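Local structure of capsid (Human calicivirus NLV/Boxer/2001/US, 4RDL) at residues G35-N40 against Y216-F221; Q44-Q49 against E212-F217. The protein forms the protruding (P) domain of the norovirus capsid protein, which pairs into dimers and binds histo-blood group antigens such as the Lewis y tetrasaccharide. All coordinates share one frame; numbering follows the deposited sequence.

Contact 1: residues G35-N40 against Y216-F221; sequences GMMVSN and YFTSTF
A chi1 of 52° sets CG of Met-36 between its own backbone N and carbonyl carbon, and Phe-217 holds its CG anti to its carbonyl carbon, which leaves the two side chains alongside each other and pointing the same way. They sit on a strand pair, 35-38 against 213-220, in the antiparallel sheet of the P1 part of the norovirus protruding domain. The strand pieces 35-38 and 216-220 run at 129°, well short of strictly antiparallel.

Met-36 and Phe-217 form a non-hydrogen-bonded pair. SD of Met-36 approaches CE1 of Phe-217 to 4.2 Å, a Met-aromatic contact in which the sulfur comes in obliquely, 50° off the ring normal. The next pair, Met-37 with Tyr-216, is hydrogen-bonded: N of Met-37 donates to O of Tyr-216 at 2.9 Å, and N of Tyr-216 donates to O of Met-37 at 2.8 Å. That Tyr-216 O also receives a CA-H...O contact from CA of Met-36, 3.1 Å away. Toward the other end, N of Thr-218 donates a hydrogen bond to O of Gly-35 at 2.9 Å.

On the face bearing Met-37, Tyr-216 and Thr-218, the methionine chain bends at its last torsion and crosses the threonine at about a right angle, with SD of Met-37 3.8 Å from CG2 of Thr-218. OG1 of Thr-218 is hydrogen-bonded to Asp-34 and OG of Ser-39 to Gln-44. Beyond the strand, CB of Ser-39 packs 3.9 Å from CE2 of Tyr-216, while the backbone N of Ser-39 lies in the plane of that ring, at its edge.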
loop_
_atom_site.group_PDB
_atom_site.type_symbol
_atom_site.label_atom_id
_atom_site.label_comp_id
_atom_site.label_asym_id
_atom_site.label_seq_id
_atom_site.Cartn_x
_atom_site.Cartn_y
_atom_site.Cartn_z
ATOM N N GLY A 35 -2.579 3.749 -16.156
ATOM C CA GLY A 35 -3.411 3.656 -17.337
ATOM C C GLY A 35 -4.495 2.617 -17.222
ATOM O O GLY A 35 -4.619 1.918 -16.204
ATOM N N MET A 36 -5.303 2.539 -18.270
ATOM C CA MET A 36 -6.222 1.436 -18.428
ATOM C C MET A 36 -6.265 1.043 -19.889
ATOM O O MET A 36 -5.933 1.848 -20.771
ATOM C CB MET A 36 -7.613 1.747 -17.856
ATOM C CG MET A 36 -8.251 3.024 -18.320
ATOM S SD MET A 36 -9.923 3.193 -17.620
ATOM C CE MET A 36 -10.102 4.959 -17.779
ATOM N N MET A 37 -6.636 -0.208 -20.141
ATOM C CA MET A 37 -6.619 -0.754 -21.491
ATOM C C MET A 37 -7.499 -1.990 -21.546
ATOM O O MET A 37 -7.723 -2.642 -20.525
ATOM C CB MET A 37 -5.183 -1.137 -21.880
ATOM C CG MET A 37 -4.654 -2.345 -21.111
ATOM S SD MET A 37 -2.949 -2.790 -21.484
ATOM C CE MET A 37 -3.117 -3.415 -23.154
ATOM N N VAL A 38 -7.982 -2.327 -22.739
ATOM C CA VAL A 38 -8.536 -3.650 -22.959
ATOM C C VAL A 38 -7.405 -4.529 -23.466
ATOM O O VAL A 38 -6.387 -4.029 -23.946
ATOM C CB VAL A 38 -9.724 -3.641 -23.948
ATOM C CG1 VAL A 38 -10.809 -2.706 -23.434
ATOM C CG2 VAL A 38 -9.270 -3.221 -25.336
ATOM N N SER A 39 -7.565 -5.838 -23.349
ATOM C CA SER A 39 -6.550 -6.752 -23.852
ATOM C C SER A 39 -6.634 -6.859 -25.364
ATOM O O SER A 39 -7.717 -6.773 -25.939
ATOM C CB SER A 39 -6.746 -8.140 -23.248
ATOM O OG SER A 39 -5.890 -9.063 -23.887
ATOM N N ASN A 40 -5.488 -7.067 -26.006
ATOM C CA ASN A 40 -5.475 -7.446 -27.418
ATOM C C ASN A 40 -5.909 -8.897 -27.645
ATOM O O ASN A 40 -6.509 -9.220 -28.671
ATOM C CB ASN A 40 -4.104 -7.200 -28.045
ATOM C CG ASN A 40 -3.882 -5.747 -28.390
ATOM O OD1 ASN A 40 -4.377 -4.852 -27.708
ATOM N ND2 ASN A 40 -3.151 -5.502 -29.469
ATOM N N TYR A 216 -8.683 -3.391 -17.980
ATOM C CA TYR A 216 -7.562 -3.626 -17.067
ATOM C C TYR A 216 -6.925 -2.313 -16.665
ATOM O O TYR A 216 -6.688 -1.436 -17.502
ATOM C CB TYR A 216 -6.518 -4.530 -17.723
ATOM C CG TYR A 216 -7.088 -5.870 -18.082
ATOM C CD1 TYR A 216 -7.250 -6.848 -17.112
ATOM C CD2 TYR A 216 -7.517 -6.140 -19.376
ATOM C CE1 TYR A 216 -7.787 -8.071 -17.422
ATOM C CE2 TYR A 216 -8.053 -7.365 -19.700
ATOM C CZ TYR A 216 -8.183 -8.328 -18.716
ATOM O OH TYR A 216 -8.716 -9.559 -19.020
ATOM N N PHE A 217 -6.683 -2.173 -15.370
ATOM C CA PHE A 217 -5.913 -1.063 -14.854
ATOM C C PHE A 217 -4.467 -1.505 -14.818
ATOM O O PHE A 217 -4.167 -2.605 -14.356
ATOM C CB PHE A 217 -6.449 -0.681 -13.477
ATOM C CG PHE A 217 -7.893 -0.293 -13.516
ATOM C CD1 PHE A 217 -8.257 1.014 -13.805
ATOM C CD2 PHE A 217 -8.885 -1.245 -13.339
ATOM C CE1 PHE A 217 -9.589 1.365 -13.897
ATOM C CE2 PHE A 217 -10.221 -0.900 -13.431
ATOM C CZ PHE A 217 -10.574 0.404 -13.700
ATOM N N THR A 218 -3.575 -0.653 -15.317
ATOM C CA THR A 218 -2.177 -1.025 -15.504
ATOM C C THR A 218 -1.246 -0.257 -14.598
ATOM O O THR A 218 -1.504 0.897 -14.234
ATOM C CB THR A 218 -1.713 -0.755 -16.956
ATOM O OG1 THR A 218 -1.789 0.650 -17.233
ATOM C CG2 THR A 218 -2.580 -1.525 -17.956
ATOM N N SER A 219 -0.138 -0.915 -14.243
ATOM C CA SER A 219 0.995 -0.252 -13.613
ATOM C C SER A 219 2.281 -0.711 -14.266
ATOM O O SER A 219 2.447 -1.895 -14.581
ATOM C CB SER A 219 1.076 -0.589 -12.118
ATOM O OG SER A 219 -0.080 -0.153 -11.428
ATOM N N THR A 220 3.209 0.221 -14.433
ATOM C CA THR A 220 4.559 -0.152 -14.823
ATOM C C THR A 220 5.269 -0.719 -13.597
ATOM O O THR A 220 5.285 -0.106 -12.531
ATOM C CB THR A 220 5.324 1.043 -15.396
ATOM O OG1 THR A 220 4.670 1.473 -16.600
ATOM C CG2 THR A 220 6.747 0.648 -15.725
ATOM N N PHE A 221 5.826 -1.912 -13.755
ATOM C CA PHE A 221 6.368 -2.672 -12.637
ATOM C C PHE A 221 7.389 -3.640 -13.224
ATOM O O PHE A 221 7.259 -4.052 -14.376
ATOM C CB PHE A 221 5.231 -3.440 -11.950
ATOM C CG PHE A 221 5.686 -4.314 -10.812
ATOM C CD1 PHE A 221 5.718 -3.830 -9.515
ATOM C CD2 PHE A 221 6.070 -5.621 -11.046
ATOM C CE1 PHE A 221 6.145 -4.637 -8.472
ATOM C CE2 PHE A 221 6.491 -6.435 -10.015
ATOM C CZ PHE A 221 6.532 -5.940 -8.725
#

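Contact 2: residues Q44-Q49 against E212-F217; sequences QVPQFQ and EAIVYF
Gln-44 only skirts Tyr-216, its carbonyl O lying 4.1 Å from the tyrosine OH. Two residues on, Pro-46 makes the main contact. Its ring crosses the Tyr-216 side chain at about a right angle and sets CB, CG and CD against the phenolic oxygen, CG coming to 3.2 Å of OH. CB of Pro-46 also lies in the plane of the aromatic ring, at its edge, 3.9 Å from CE1 of Tyr-216. From the strand, Ile-214 reaches back toward the proline: CG1 stands anti to its carbonyl carbon and the chain runs on nearly extended (chi2 168°), so that CD1 of Ile-214 meets CG of Pro-46 at 3.9 Å. CG2 of Ile-214 lies over one face of the tyrosine ring, toward the rim.

At Phe-48 the segment turns a second ring to the tyrosine, the two side chains crossing at about a right angle. CE2 of Phe-48 stands 3.8 Å from CE1 of Tyr-216, at the tyrosine's edge, and CE1 meets the Phe-48 ring obliquely. CB of Pro-46 lies over one face of the Phe-48 ring, near its rim; this ring also meets Trp-186 and makes a cation-pi contact with Arg-28.

The contact thus joins an irregular P1 loop to the sheet through largely apolar, mostly buried surfaces. With no polar bond between the segments, cohesion probably comes from close fit and dispersion; Tyr-216 OH, hydrogen-bonded elsewhere, can lie against proline carbons without losing a partner.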
loop_
_atom_site.group_PDB
_atom_site.type_symbol
_atom_site.label_atom_id
_atom_site.label_comp_id
_atom_site.label_asym_id
_atom_site.label_seq_id
_atom_site.Cartn_x
_atom_site.Cartn_y
_atom_site.Cartn_z
ATOM N N GLN A 44 -7.736 -14.459 -23.721
ATOM C CA GLN A 44 -7.026 -14.693 -22.466
ATOM C C GLN A 44 -7.884 -14.245 -21.288
ATOM O O GLN A 44 -8.170 -13.059 -21.119
ATOM C CB GLN A 44 -5.655 -14.009 -22.450
ATOM C CG GLN A 44 -5.697 -12.496 -22.440
ATOM C CD GLN A 44 -4.312 -11.888 -22.430
ATOM O OE1 GLN A 44 -3.317 -12.586 -22.227
ATOM N NE2 GLN A 44 -4.237 -10.582 -22.650
ATOM N N VAL A 45 -8.292 -15.222 -20.487
ATOM C CA VAL A 45 -9.277 -15.032 -19.439
ATOM C C VAL A 45 -8.603 -14.593 -18.144
ATOM O O VAL A 45 -7.691 -15.258 -17.662
ATOM C CB VAL A 45 -10.038 -16.351 -19.192
ATOM C CG1 VAL A 45 -11.071 -16.196 -18.084
ATOM C CG2 VAL A 45 -10.687 -16.836 -20.489
ATOM N N PRO A 46 -9.036 -13.456 -17.581
ATOM C CA PRO A 46 -8.483 -13.089 -16.275
ATOM C C PRO A 46 -9.117 -13.906 -15.152
ATOM O O PRO A 46 -10.340 -14.082 -15.115
ATOM C CB PRO A 46 -8.865 -11.611 -16.140
ATOM C CG PRO A 46 -10.122 -11.490 -16.921
ATOM C CD PRO A 46 -9.973 -12.436 -18.090
ATOM N N GLN A 47 -8.282 -14.410 -14.251
ATOM C CA GLN A 47 -8.764 -15.057 -13.041
ATOM C C GLN A 47 -7.825 -14.666 -11.911
ATOM O O GLN A 47 -7.322 -15.511 -11.162
ATOM C CB GLN A 47 -8.859 -16.580 -13.201
ATOM C CG GLN A 47 -9.548 -17.245 -12.013
ATOM C CD GLN A 47 -9.811 -18.725 -12.201
ATOM O OE1 GLN A 47 -9.434 -19.318 -13.212
ATOM N NE2 GLN A 47 -10.468 -19.331 -11.217
ATOM N N PHE A 48 -7.582 -13.365 -11.808
ATOM C CA PHE A 48 -6.727 -12.835 -10.761
ATOM C C PHE A 48 -7.322 -13.202 -9.407
ATOM O O PHE A 48 -8.543 -13.341 -9.277
ATOM C CB PHE A 48 -6.590 -11.318 -10.898
ATOM C CG PHE A 48 -6.181 -10.875 -12.273
ATOM C CD1 PHE A 48 -5.297 -11.635 -13.022
ATOM C CD2 PHE A 48 -6.701 -9.714 -12.825
ATOM C CE1 PHE A 48 -4.929 -11.237 -14.304
ATOM C CE2 PHE A 48 -6.333 -9.308 -14.091
ATOM C CZ PHE A 48 -5.458 -10.077 -14.841
ATOM N N GLN A 49 -6.464 -13.382 -8.406
ATOM C CA GLN A 49 -6.938 -13.712 -7.071
ATOM C C GLN A 49 -6.880 -12.507 -6.143
ATOM O O GLN A 49 -7.543 -12.484 -5.103
ATOM C CB GLN A 49 -6.153 -14.892 -6.504
ATOM C CG GLN A 49 -6.374 -16.157 -7.308
ATOM C CD GLN A 49 -7.843 -16.512 -7.394
ATOM O OE1 GLN A 49 -8.515 -16.659 -6.373
ATOM N NE2 GLN A 49 -8.360 -16.634 -8.617
ATOM N N GLU A 212 -18.685 -5.384 -25.684
ATOM C CA GLU A 212 -17.931 -5.019 -24.491
ATOM C C GLU A 212 -16.657 -5.828 -24.294
ATOM O O GLU A 212 -16.563 -7.003 -24.666
ATOM C CB GLU A 212 -18.816 -5.089 -23.245
ATOM C CG GLU A 212 -19.981 -4.102 -23.317
ATOM C CD GLU A 212 -20.958 -4.215 -22.166
ATOM O OE1 GLU A 212 -20.579 -4.701 -21.080
ATOM O OE2 GLU A 212 -22.122 -3.800 -22.359
ATOM N N ALA A 213 -15.675 -5.163 -23.704
ATOM C CA ALA A 213 -14.388 -5.772 -23.388
ATOM C C ALA A 213 -14.016 -5.436 -21.952
ATOM O O ALA A 213 -14.263 -4.327 -21.479
ATOM C CB ALA A 213 -13.313 -5.266 -24.347
ATOM N N ILE A 214 -13.409 -6.397 -21.265
ATOM C CA ILE A 214 -12.947 -6.188 -19.901
ATOM C C ILE A 214 -11.864 -5.113 -19.863
ATOM O O ILE A 214 -10.958 -5.082 -20.716
ATOM C CB ILE A 214 -12.408 -7.503 -19.309
ATOM C CG1 ILE A 214 -13.535 -8.547 -19.235
ATOM C CG2 ILE A 214 -11.775 -7.276 -17.946
ATOM C CD1 ILE A 214 -13.062 -9.946 -18.931
ATOM N N VAL A 215 -11.971 -4.223 -18.879
ATOM C CA VAL A 215 -10.985 -3.172 -18.665
ATOM C C VAL A 215 -9.947 -3.595 -17.633
ATOM O O VAL A 215 -10.286 -4.097 -16.560
ATOM C CB VAL A 215 -11.681 -1.882 -18.179
ATOM C CG1 VAL A 215 -10.655 -0.811 -17.824
ATOM C CG2 VAL A 215 -12.671 -1.373 -19.253
ATOM N N TYR A 216 -8.683 -3.391 -17.980
ATOM C CA TYR A 216 -7.562 -3.626 -17.067
ATOM C C TYR A 216 -6.925 -2.313 -16.665
ATOM O O TYR A 216 -6.688 -1.436 -17.502
ATOM C CB TYR A 216 -6.518 -4.530 -17.723
ATOM C CG TYR A 216 -7.088 -5.870 -18.082
ATOM C CD1 TYR A 216 -7.250 -6.848 -17.112
ATOM C CD2 TYR A 216 -7.517 -6.140 -19.376
ATOM C CE1 TYR A 216 -7.787 -8.071 -17.422
ATOM C CE2 TYR A 216 -8.053 -7.365 -19.700
ATOM C CZ TYR A 216 -8.183 -8.328 -18.716
ATOM O OH TYR A 216 -8.716 -9.559 -19.020
ATOM N N PHE A 217 -6.683 -2.173 -15.370
ATOM C CA PHE A 217 -5.913 -1.063 -14.854
ATOM C C PHE A 217 -4.467 -1.505 -14.818
ATOM O O PHE A 217 -4.167 -2.605 -14.356
ATOM C CB PHE A 217 -6.449 -0.681 -13.477
ATOM C CG PHE A 217 -7.893 -0.293 -13.516
ATOM C CD1 PHE A 217 -8.257 1.014 -13.805
ATOM C CD2 PHE A 217 -8.885 -1.245 -13.339
ATOM C CE1 PHE A 217 -9.589 1.365 -13.897
ATOM C CE2 PHE A 217 -10.221 -0.900 -13.431
ATOM C CZ PHE A 217 -10.574 0.404 -13.700
#

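From the N terminus, strand 35-38 is laid down first, a short turn leads to 44-49, and the chain then runs through the sheet of strands 72-80 to 167-177, whose region carries glycan-binding residues such as Asp-114 and Trp-174, before returning as strand 213-220. Contact 1 closes the longer loop and contact 2 the slightly shorter one within it; both end on the same strand and share Tyr-216, whose CD2-CE2 edge meets 35-40 while CE1 and OH meet 44-49. The Ser-39 to Gln-44 hydrogen bond also ties the two N-terminal segments together. The pair therefore joins early P1 chain to late P1 chain on both sides of the P2 insertion.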